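Local structure of cytochrome P450 monooxygenase (6KBH) at residues A[502-514]-A[560-572]. The protein probably acts as a self-sufficient monooxygenase, joining a heme-bearing cytochrome P450 unit to an FMN and [2Fe-2S] reductase in one chain. Numbering follows the deposited sequence.
With FMN (flavin mononucleotide), chain B.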
ATOM      1  N   LEU A 502     -25.492  -1.621   0.863  1.00109.06           N
ATOM      2  CA  LEU A 502     -24.450  -2.086   1.759  1.00106.20           C
ATOM      3  C   LEU A 502     -24.444  -3.615   1.819  1.00102.30           C
ATOM      4  O   LEU A 502     -25.478  -4.254   1.599  1.00102.24           O
ATOM      5  CB  LEU A 502     -24.670  -1.520   3.162  1.00110.54           C
ATOM      6  CG  LEU A 502     -24.679  -0.013   3.454  1.00110.41           C
ATOM      7  CD1 LEU A 502     -25.768   0.753   2.716  1.00114.73           C
ATOM      8  CD2 LEU A 502     -24.869   0.166   4.938  1.00102.77           C
ATOM      9  N   PRO A 503     -23.293  -4.220   2.114  1.00 94.07           N
ATOM     10  CA  PRO A 503     -23.219  -5.684   2.174  1.00 94.61           C
ATOM     11  C   PRO A 503     -24.183  -6.283   3.188  1.00107.26           C
ATOM     12  O   PRO A 503     -24.613  -5.641   4.149  1.00110.27           O
ATOM     13  CB  PRO A 503     -21.765  -5.947   2.584  1.00 92.18           C
ATOM     14  CG  PRO A 503     -21.021  -4.763   2.080  1.00 93.23           C
ATOM     15  CD  PRO A 503     -21.961  -3.597   2.224  1.00100.77           C
ATOM     16  N   LYS A 504     -24.528  -7.544   2.947  1.00107.13           N
ATOM     17  CA  LYS A 504     -25.202  -8.341   3.958  1.00 97.76           C
ATOM     18  C   LYS A 504     -24.213  -8.686   5.062  1.00 98.85           C
ATOM     19  O   LYS A 504     -23.031  -8.924   4.802  1.00100.42           O
ATOM     20  CB  LYS A 504     -25.769  -9.617   3.338  1.00104.18           C
ATOM     21  CG  LYS A 504     -26.830  -9.382   2.274  1.00107.46           C
ATOM     22  CD  LYS A 504     -26.709 -10.384   1.134  1.00107.07           C
ATOM     23  CE  LYS A 504     -27.677 -10.061   0.005  1.00108.82           C
ATOM     24  NZ  LYS A 504     -29.038 -10.612   0.261  1.00 99.55           N
ATOM     25  N   TRP A 505     -24.691  -8.700   6.304  1.00 99.67           N
ATOM     26  CA  TRP A 505     -23.845  -9.038   7.438  1.00 99.67           C
ATOM     27  C   TRP A 505     -24.625  -9.911   8.408  1.00 94.23           C
ATOM     28  O   TRP A 505     -25.811  -9.673   8.653  1.00 95.38           O
ATOM     29  CB  TRP A 505     -23.326  -7.781   8.154  1.00 97.16           C
ATOM     30  CG  TRP A 505     -24.400  -6.821   8.568  1.00 99.41           C
ATOM     31  CD1 TRP A 505     -24.908  -5.788   7.831  1.00 97.42           C
ATOM     32  CD2 TRP A 505     -25.094  -6.797   9.822  1.00 99.41           C
ATOM     33  NE1 TRP A 505     -25.876  -5.127   8.548  1.00104.28           N
ATOM     34  CE2 TRP A 505     -26.010  -5.727   9.773  1.00101.11           C
ATOM     35  CE3 TRP A 505     -25.031  -7.579  10.980  1.00 92.21           C
ATOM     36  CZ2 TRP A 505     -26.855  -5.418  10.838  1.00100.03           C
ATOM     37  CZ3 TRP A 505     -25.871  -7.271  12.036  1.00 93.97           C
ATOM     38  CH2 TRP A 505     -26.771  -6.201  11.958  1.00 95.58           C
ATOM     39  N   SER A 506     -23.957 -10.929   8.939  1.00 85.80           N
ATOM     40  CA  SER A 506     -24.546 -11.797   9.943  1.00 96.66           C
ATOM     41  C   SER A 506     -24.249 -11.253  11.339  1.00101.76           C
ATOM     42  O   SER A 506     -23.506 -10.285  11.513  1.00 99.60           O
ATOM     43  CB  SER A 506     -24.027 -13.227   9.783  1.00 98.55           C
ATOM     44  OG  SER A 506     -22.611 -13.254   9.742  1.00105.88           O
ATOM     45  N   ALA A 507     -24.848 -11.881  12.344  1.00 99.96           N
ATOM     46  CA  ALA A 507     -24.705 -11.383  13.703  1.00 99.48           C
ATOM     47  C   ALA A 507     -23.280 -11.558  14.213  1.00102.92           C
ATOM     48  O   ALA A 507     -22.573 -12.504  13.853  1.00104.41           O
ATOM     49  CB  ALA A 507     -25.672 -12.090  14.639  1.00104.05           C
ATOM     50  N   GLY A 508     -22.870 -10.632  15.078  1.00102.17           N
ATOM     51  CA  GLY A 508     -21.521 -10.595  15.590  1.00100.70           C
ATOM     52  C   GLY A 508     -20.557  -9.793  14.750  1.00 97.47           C
ATOM     53  O   GLY A 508     -19.445  -9.505  15.215  1.00 94.00           O
ATOM     54  N   SER A 509     -20.945  -9.417  13.534  1.00 99.62           N
ATOM     55  CA  SER A 509     -20.064  -8.654  12.662  1.00100.26           C
ATOM     56  C   SER A 509     -19.809  -7.262  13.228  1.00 96.72           C
ATOM     57  O   SER A 509     -20.628  -6.695  13.957  1.00 98.28           O
ATOM     58  CB  SER A 509     -20.655  -8.538  11.255  1.00 95.72           C
ATOM     59  OG  SER A 509     -21.193  -9.772  10.816  1.00103.52           O
ATOM     60  N   HIS A 510     -18.654  -6.714  12.874  1.00 95.26           N
ATOM     61  CA  HIS A 510     -18.216  -5.398  13.306  1.00 93.30           C
ATOM     62  C   HIS A 510     -17.782  -4.601  12.085  1.00 93.92           C
ATOM     63  O   HIS A 510     -17.799  -5.098  10.956  1.00 90.98           O
ATOM     64  CB  HIS A 510     -17.058  -5.508  14.302  1.00 94.04           C
ATOM     65  CG  HIS A 510     -15.906  -6.312  13.784  1.00100.33           C
ATOM     66  ND1 HIS A 510     -15.760  -7.655  14.052  1.00101.67           N
ATOM     67  CD2 HIS A 510     -14.858  -5.967  12.998  1.00103.51           C
ATOM     68  CE1 HIS A 510     -14.666  -8.102  13.463  1.00101.08           C
ATOM     69  NE2 HIS A 510     -14.099  -7.098  12.819  1.00104.57           N
ATOM     70  N   ILE A 511     -17.377  -3.350  12.310  1.00 96.06           N
ATOM     71  CA  ILE A 511     -16.739  -2.567  11.260  1.00 93.08           C
ATOM     72  C   ILE A 511     -15.580  -1.784  11.848  1.00101.29           C
ATOM     73  O   ILE A 511     -15.549  -1.471  13.039  1.00101.92           O
ATOM     74  CB  ILE A 511     -17.672  -1.568  10.556  1.00 98.11           C
ATOM     75  CG1 ILE A 511     -19.100  -2.044  10.503  1.00 95.78           C
ATOM     76  CG2 ILE A 511     -17.272  -1.422   9.122  1.00111.57           C
ATOM     77  CD1 ILE A 511     -19.989  -0.917  10.118  1.00101.23           C
ATOM     78  N   ASP A 512     -14.645  -1.423  10.976  1.00100.53           N
ATOM     79  CA  ASP A 512     -13.500  -0.601  11.340  1.00101.39           C
ATOM     80  C   ASP A 512     -13.760   0.824  10.866  1.00101.40           C
ATOM     81  O   ASP A 512     -13.768   1.097   9.661  1.00 99.16           O
ATOM     82  CB  ASP A 512     -12.213  -1.168  10.745  1.00100.83           C
ATOM     83  CG  ASP A 512     -11.975  -2.608  11.153  1.00105.32           C
ATOM     84  OD1 ASP A 512     -12.962  -3.310  11.453  1.00112.75           O
ATOM     85  OD2 ASP A 512     -10.801  -3.033  11.194  1.00110.83           O
ATOM     86  N   VAL A 513     -13.975   1.726  11.818  1.00104.04           N
ATOM     87  CA  VAL A 513     -14.332   3.112  11.546  1.00103.78           C
ATOM     88  C   VAL A 513     -13.205   4.003  12.048  1.00101.22           C
ATOM     89  O   VAL A 513     -12.745   3.850  13.186  1.00100.60           O
ATOM     90  CB  VAL A 513     -15.672   3.483  12.208  1.00 95.54           C
ATOM     91  CG1 VAL A 513     -15.702   3.012  13.656  1.00 92.41           C
ATOM     92  CG2 VAL A 513     -15.912   4.974  12.120  1.00 96.34           C
ATOM     93  N   ASP A 514     -12.754   4.927  11.202  1.00101.63           N
ATOM     94  CA  ASP A 514     -11.650   5.815  11.560  1.00103.67           C
ATOM     95  C   ASP A 514     -12.129   6.869  12.547  1.00103.52           C
ATOM     96  O   ASP A 514     -12.791   7.832  12.156  1.00102.57           O
ATOM     97  CB  ASP A 514     -11.078   6.477  10.312  1.00103.41           C
ATOM     98  CG  ASP A 514     -10.270   5.526   9.470  1.00101.86           C
ATOM     99  OD1 ASP A 514     -10.183   4.335   9.838  1.00106.15           O
ATOM    100  OD2 ASP A 514      -9.717   5.971   8.444  1.00103.64           O
ATOM    101  N   THR A 560     -18.650  12.784   7.859  1.00 95.95           N
ATOM    102  CA  THR A 560     -18.474  11.532   7.140  1.00 92.70           C
ATOM    103  C   THR A 560     -17.237  10.812   7.648  1.00 92.56           C
ATOM    104  O   THR A 560     -16.187  11.424   7.847  1.00100.43           O
ATOM    105  CB  THR A 560     -18.378  11.738   5.622  1.00 91.60           C
ATOM    106  OG1 THR A 560     -17.383  12.728   5.313  1.00100.08           O
ATOM    107  CG2 THR A 560     -19.728  12.153   5.067  1.00 80.33           C
ATOM    108  N   LEU A 561     -17.374   9.515   7.848  1.00 88.68           N
ATOM    109  CA  LEU A 561     -16.348   8.681   8.425  1.00 94.14           C
ATOM    110  C   LEU A 561     -16.007   7.603   7.407  1.00 92.55           C
ATOM    111  O   LEU A 561     -16.892   7.043   6.759  1.00 98.75           O
ATOM    112  CB  LEU A 561     -16.844   8.009   9.708  1.00 98.32           C
ATOM    113  CG  LEU A 561     -16.854   8.799  11.016  1.00 90.95           C
ATOM    114  CD1 LEU A 561     -17.636   8.036  12.075  1.00 95.50           C
ATOM    115  CD2 LEU A 561     -15.451   9.055  11.471  1.00101.24           C
ATOM    116  N   ARG A 562     -14.722   7.306   7.278  1.00 95.63           N
ATOM    117  CA  ARG A 562     -14.270   6.164   6.504  1.00 94.39           C
ATOM    118  C   ARG A 562     -14.483   4.901   7.330  1.00 93.29           C
ATOM    119  O   ARG A 562     -14.123   4.841   8.506  1.00107.71           O
ATOM    120  CB  ARG A 562     -12.794   6.305   6.116  1.00 98.41           C
ATOM    121  CG  ARG A 562     -12.129   4.989   5.825  1.00104.97           C
ATOM    122  CD  ARG A 562     -11.019   5.144   4.786  1.00108.21           C
ATOM    123  NE  ARG A 562      -9.699   5.333   5.386  1.00107.16           N
ATOM    124  CZ  ARG A 562      -8.819   4.357   5.604  1.00106.25           C
ATOM    125  NH1 ARG A 562      -9.095   3.108   5.259  1.00113.33           N
ATOM    126  NH2 ARG A 562      -7.651   4.633   6.156  1.00105.40           N
ATOM    127  N   VAL A 563     -15.089   3.892   6.723  1.00 87.56           N
ATOM    128  CA  VAL A 563     -15.571   2.726   7.444  1.00 96.84           C
ATOM    129  C   VAL A 563     -15.386   1.522   6.541  1.00 96.28           C
ATOM    130  O   VAL A 563     -15.907   1.493   5.419  1.00105.07           O
ATOM    131  CB  VAL A 563     -17.038   2.908   7.859  1.00 93.31           C
ATOM    132  CG1 VAL A 563     -17.877   3.437   6.720  1.00 98.71           C
ATOM    133  CG2 VAL A 563     -17.610   1.632   8.381  1.00 93.98           C
ATOM    134  N   ARG A 564     -14.631   0.540   7.020  1.00 94.68           N
ATOM    135  CA  ARG A 564     -14.131  -0.554   6.194  1.00 95.29           C
ATOM    136  C   ARG A 564     -14.929  -1.814   6.481  1.00 94.54           C
ATOM    137  O   ARG A 564     -15.001  -2.250   7.634  1.00 90.29           O
ATOM    138  CB  ARG A 564     -12.644  -0.772   6.456  1.00100.54           C
ATOM    139  CG  ARG A 564     -11.835   0.479   6.168  1.00102.22           C
ATOM    140  CD  ARG A 564     -10.380   0.187   5.863  1.00104.45           C
ATOM    141  NE  ARG A 564      -9.604  -0.146   7.053  1.00105.67           N
ATOM    142  CZ  ARG A 564      -9.225   0.735   7.973  1.00114.19           C
ATOM    143  NH1 ARG A 564      -9.564   2.013   7.864  1.00111.76           N
ATOM    144  NH2 ARG A 564      -8.512   0.331   9.013  1.00117.81           N
ATOM    145  N   GLY A 565     -15.449  -2.430   5.414  1.00101.86           N
ATOM    146  CA  GLY A 565     -16.583  -3.326   5.452  1.00 88.29           C
ATOM    147  C   GLY A 565     -16.609  -4.378   6.542  1.00 96.77           C
ATOM    148  O   GLY A 565     -15.591  -4.727   7.151  1.00102.74           O
ATOM    149  N   PRO A 566     -17.802  -4.910   6.791  1.00 93.68           N
ATOM    150  CA  PRO A 566     -17.984  -5.877   7.879  1.00 95.55           C
ATOM    151  C   PRO A 566     -17.082  -7.093   7.747  1.00 87.15           C
ATOM    152  O   PRO A 566     -17.029  -7.745   6.701  1.00104.14           O
ATOM    153  CB  PRO A 566     -19.461  -6.267   7.752  1.00 95.10           C
ATOM    154  CG  PRO A 566     -20.104  -5.105   7.067  1.00 91.23           C
ATOM    155  CD  PRO A 566     -19.068  -4.596   6.108  1.00 86.20           C
ATOM    156  N   ARG A 567     -16.347  -7.380   8.814  1.00 92.31           N
ATOM    157  CA  ARG A 567     -15.819  -8.709   9.084  1.00 93.11           C
ATOM    158  C   ARG A 567     -16.458  -9.242  10.359  1.00100.12           C
ATOM    159  O   ARG A 567     -17.138  -8.517  11.089  1.00104.24           O
ATOM    160  CB  ARG A 567     -14.294  -8.702   9.216  1.00102.33           C
ATOM    161  CG  ARG A 567     -13.578  -7.624   8.441  1.00106.61           C
ATOM    162  CD  ARG A 567     -12.103  -7.968   8.354  1.00116.63           C
ATOM    163  NE  ARG A 567     -11.369  -7.500   9.525  1.00111.58           N
ATOM    164  CZ  ARG A 567     -10.959  -6.250   9.699  1.00111.10           C
ATOM    165  NH1 ARG A 567     -11.203  -5.332   8.773  1.00111.17           N
ATOM    166  NH2 ARG A 567     -10.298  -5.915  10.799  1.00114.21           N
ATOM    167  N   ASN A 568     -16.222 -10.521  10.633  1.00 99.63           N
ATOM    168  CA  ASN A 568     -16.866 -11.176  11.765  1.00 95.60           C
ATOM    169  C   ASN A 568     -15.958 -12.278  12.285  1.00 99.68           C
ATOM    170  O   ASN A 568     -15.671 -13.238  11.563  1.00 92.91           O
ATOM    171  CB  ASN A 568     -18.230 -11.743  11.352  1.00 98.54           C
ATOM    172  CG  ASN A 568     -19.075 -12.182  12.536  1.00 98.05           C
ATOM    173  OD1 ASN A 568     -18.621 -12.173  13.680  1.00103.43           O
ATOM    174  ND2 ASN A 568     -20.314 -12.571  12.261  1.00 97.28           N
ATOM    175  N   HIS A 569     -15.491 -12.130  13.526  1.00 99.49           N
ATOM    176  CA  HIS A 569     -14.810 -13.202  14.240  1.00 97.76           C
ATOM    177  C   HIS A 569     -15.703 -13.830  15.299  1.00 99.09           C
ATOM    178  O   HIS A 569     -15.240 -14.682  16.066  1.00 97.45           O
ATOM    179  CB  HIS A 569     -13.519 -12.701  14.901  1.00 94.88           C
ATOM    180  CG  HIS A 569     -12.817 -11.616  14.144  1.00 99.02           C
ATOM    181  ND1 HIS A 569     -12.663 -11.639  12.775  1.00 98.10           N
ATOM    182  CD2 HIS A 569     -12.205 -10.488  14.572  1.00 97.76           C
ATOM    183  CE1 HIS A 569     -11.997 -10.563  12.391  1.00104.31           C
ATOM    184  NE2 HIS A 569     -11.705  -9.850  13.464  1.00 97.23           N
ATOM    185  N   PHE A 570     -16.970 -13.433  15.357  1.00 95.10           N
ATOM    186  CA  PHE A 570     -17.899 -13.837  16.403  1.00101.54           C
ATOM    187  C   PHE A 570     -19.110 -14.538  15.801  1.00103.99           C
ATOM    188  O   PHE A 570     -20.240 -14.394  16.270  1.00104.65           O
ATOM    189  CB  PHE A 570     -18.314 -12.624  17.234  1.00106.66           C
ATOM    190  CG  PHE A 570     -18.927 -12.968  18.562  1.00106.51           C
ATOM    191  CD1 PHE A 570     -18.505 -14.079  19.271  1.00108.82           C
ATOM    192  CD2 PHE A 570     -19.907 -12.158  19.111  1.00102.79           C
ATOM    193  CE1 PHE A 570     -19.062 -14.387  20.495  1.00109.06           C
ATOM    194  CE2 PHE A 570     -20.464 -12.459  20.337  1.00104.34           C
ATOM    195  CZ  PHE A 570     -20.042 -13.577  21.029  1.00108.80           C
ATOM    196  N   LYS A 571     -18.871 -15.305  14.741  1.00109.20           N
ATOM    197  CA  LYS A 571     -19.937 -16.010  14.048  1.00104.64           C
ATOM    198  C   LYS A 571     -20.502 -17.117  14.930  1.00108.91           C
ATOM    199  O   LYS A 571     -19.796 -17.705  15.754  1.00114.75           O
ATOM    200  CB  LYS A 571     -19.408 -16.589  12.736  1.00103.12           C
ATOM    201  CG  LYS A 571     -18.416 -15.666  12.038  1.00 97.92           C
ATOM    202  CD  LYS A 571     -18.179 -16.045  10.582  1.00105.66           C
ATOM    203  CE  LYS A 571     -17.157 -17.161  10.445  1.00106.68           C
ATOM    204  NZ  LYS A 571     -16.693 -17.298   9.032  1.00 94.25           N
ATOM    205  N   LEU A 572     -21.792 -17.399  14.757  1.00114.46           N
ATOM    206  CA  LEU A 572     -22.457 -18.455  15.506  1.00116.42           C
ATOM    207  C   LEU A 572     -22.727 -19.658  14.613  1.00118.86           C
ATOM    208  O   LEU A 572     -23.139 -19.511  13.458  1.00116.51           O
ATOM    209  CB  LEU A 572     -23.771 -17.970  16.135  1.00116.70           C
ATOM    210  CG  LEU A 572     -24.798 -17.109  15.391  1.00109.78           C
ATOM    211  CD1 LEU A 572     -25.281 -17.752  14.099  1.00122.78           C
ATOM    212  CD2 LEU A 572     -25.980 -16.840  16.307  1.00117.11           C
TER
HETATM  213  N1  FMN B 801     -13.258  -4.051  19.718  1.00106.63           N
HETATM  214  C2  FMN B 801     -12.960  -5.094  18.928  1.00107.64           C
HETATM  215  O2  FMN B 801     -11.744  -5.460  18.826  1.00111.58           O
HETATM  216  N3  FMN B 801     -13.894  -5.762  18.240  1.00107.30           N
HETATM  217  C4  FMN B 801     -15.182  -5.378  18.345  1.00104.56           C
HETATM  218  O4  FMN B 801     -16.148  -6.038  17.660  1.00112.62           O
HETATM  219  C4A FMN B 801     -15.522  -4.300  19.160  1.00103.67           C
HETATM  220  N5  FMN B 801     -16.809  -3.928  19.254  1.00 98.03           N
HETATM  221  C5A FMN B 801     -17.120  -2.888  20.037  1.00 96.99           C
HETATM  222  C6  FMN B 801     -18.454  -2.530  20.114  1.00 91.54           C
HETATM  223  C7  FMN B 801     -18.832  -1.471  20.904  1.00 95.05           C
HETATM  224  C7M FMN B 801     -20.353  -1.176  20.892  1.00 95.25           C
HETATM  225  C8  FMN B 801     -17.883  -0.750  21.640  1.00 91.05           C
HETATM  226  C8M FMN B 801     -18.253   0.428  22.519  1.00 76.38           C
HETATM  227  C9  FMN B 801     -16.545  -1.122  21.573  1.00 91.87           C
HETATM  228  C9A FMN B 801     -16.149  -2.187  20.759  1.00 94.17           C
HETATM  229  N10 FMN B 801     -14.855  -2.569  20.667  1.00 95.39           N
HETATM  230  C10 FMN B 801     -14.532  -3.622  19.865  1.00104.29           C
HETATM  231  C1' FMN B 801     -13.762  -1.843  21.387  1.00 93.64           C
HETATM  232  C2' FMN B 801     -13.255  -0.656  20.607  1.00101.02           C
HETATM  233  O2' FMN B 801     -12.582  -0.991  19.463  1.00 95.40           O
HETATM  234  C3' FMN B 801     -12.355   0.205  21.456  1.00 99.96           C
HETATM  235  O3' FMN B 801     -11.267  -0.485  22.011  1.00104.56           O
HETATM  236  C4' FMN B 801     -13.157   0.921  22.565  1.00103.12           C
HETATM  237  O4' FMN B 801     -14.355   1.524  22.253  1.00102.38           O
HETATM  238  C5' FMN B 801     -12.350   2.105  23.176  1.00101.05           C
HETATM  239  O5' FMN B 801     -11.606   2.947  22.260  1.00103.68           O
HETATM  240  P   FMN B 801     -10.497   3.890  22.849  1.00 96.66           P
HETATM  241  O1P FMN B 801      -9.485   4.221  21.783  1.00 98.48           O
HETATM  242  O2P FMN B 801     -11.089   5.175  23.335  1.00 99.14           O
HETATM  243  O3P FMN B 801      -9.850   3.170  23.990  1.00112.24           O
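V513 packs CG2 against L561 CD1, and I511 lays CD1 by V563 CG2, the apolar side of neighbouring strands 510-514 and 560-567 in the six-stranded antiparallel sheet of the FAD-binding FR-type domain, here holding FMN. W505 CB rests on P566 CB. The register slips by one between H510–R567 and D512–R564, a beta bulge. Backbone bonds flank it: H510 N gives to R567 O at 3.0 Å and R564 N to D512 O at 2.8 Å. N568, its CG anti to the backbone N (chi1 -168°), reaches back to the type II turn S506–S509. ND2 donates to A507 O at 2.8 Å from above the carbonyl plane, while OD1 accepts from F570 N at 2.7 Å, an Asx turn. With an alanine here, A507 O would probably lose this donor and the 568–570 turn its side-chain clasp. On the face opposite V513, R567 NH2 forms a salt bridge to D512 OD2 at 3.0 Å, from the syn side but tilted out of the carboxylate plane, and bonds C740 O in the iron-sulfur domain. D514 OD1 forms a salt bridge with R564 NH1, the NH2 of R564 pairs with D734, and D514 OD2 lies over the R562 guanidinium face, by charge alone, no N-H aimed at it. H510, its CB 3.5 Å from FMN O4, turns its ring edge onto the H569 face, CE1 3.4 Å from H569 NE2.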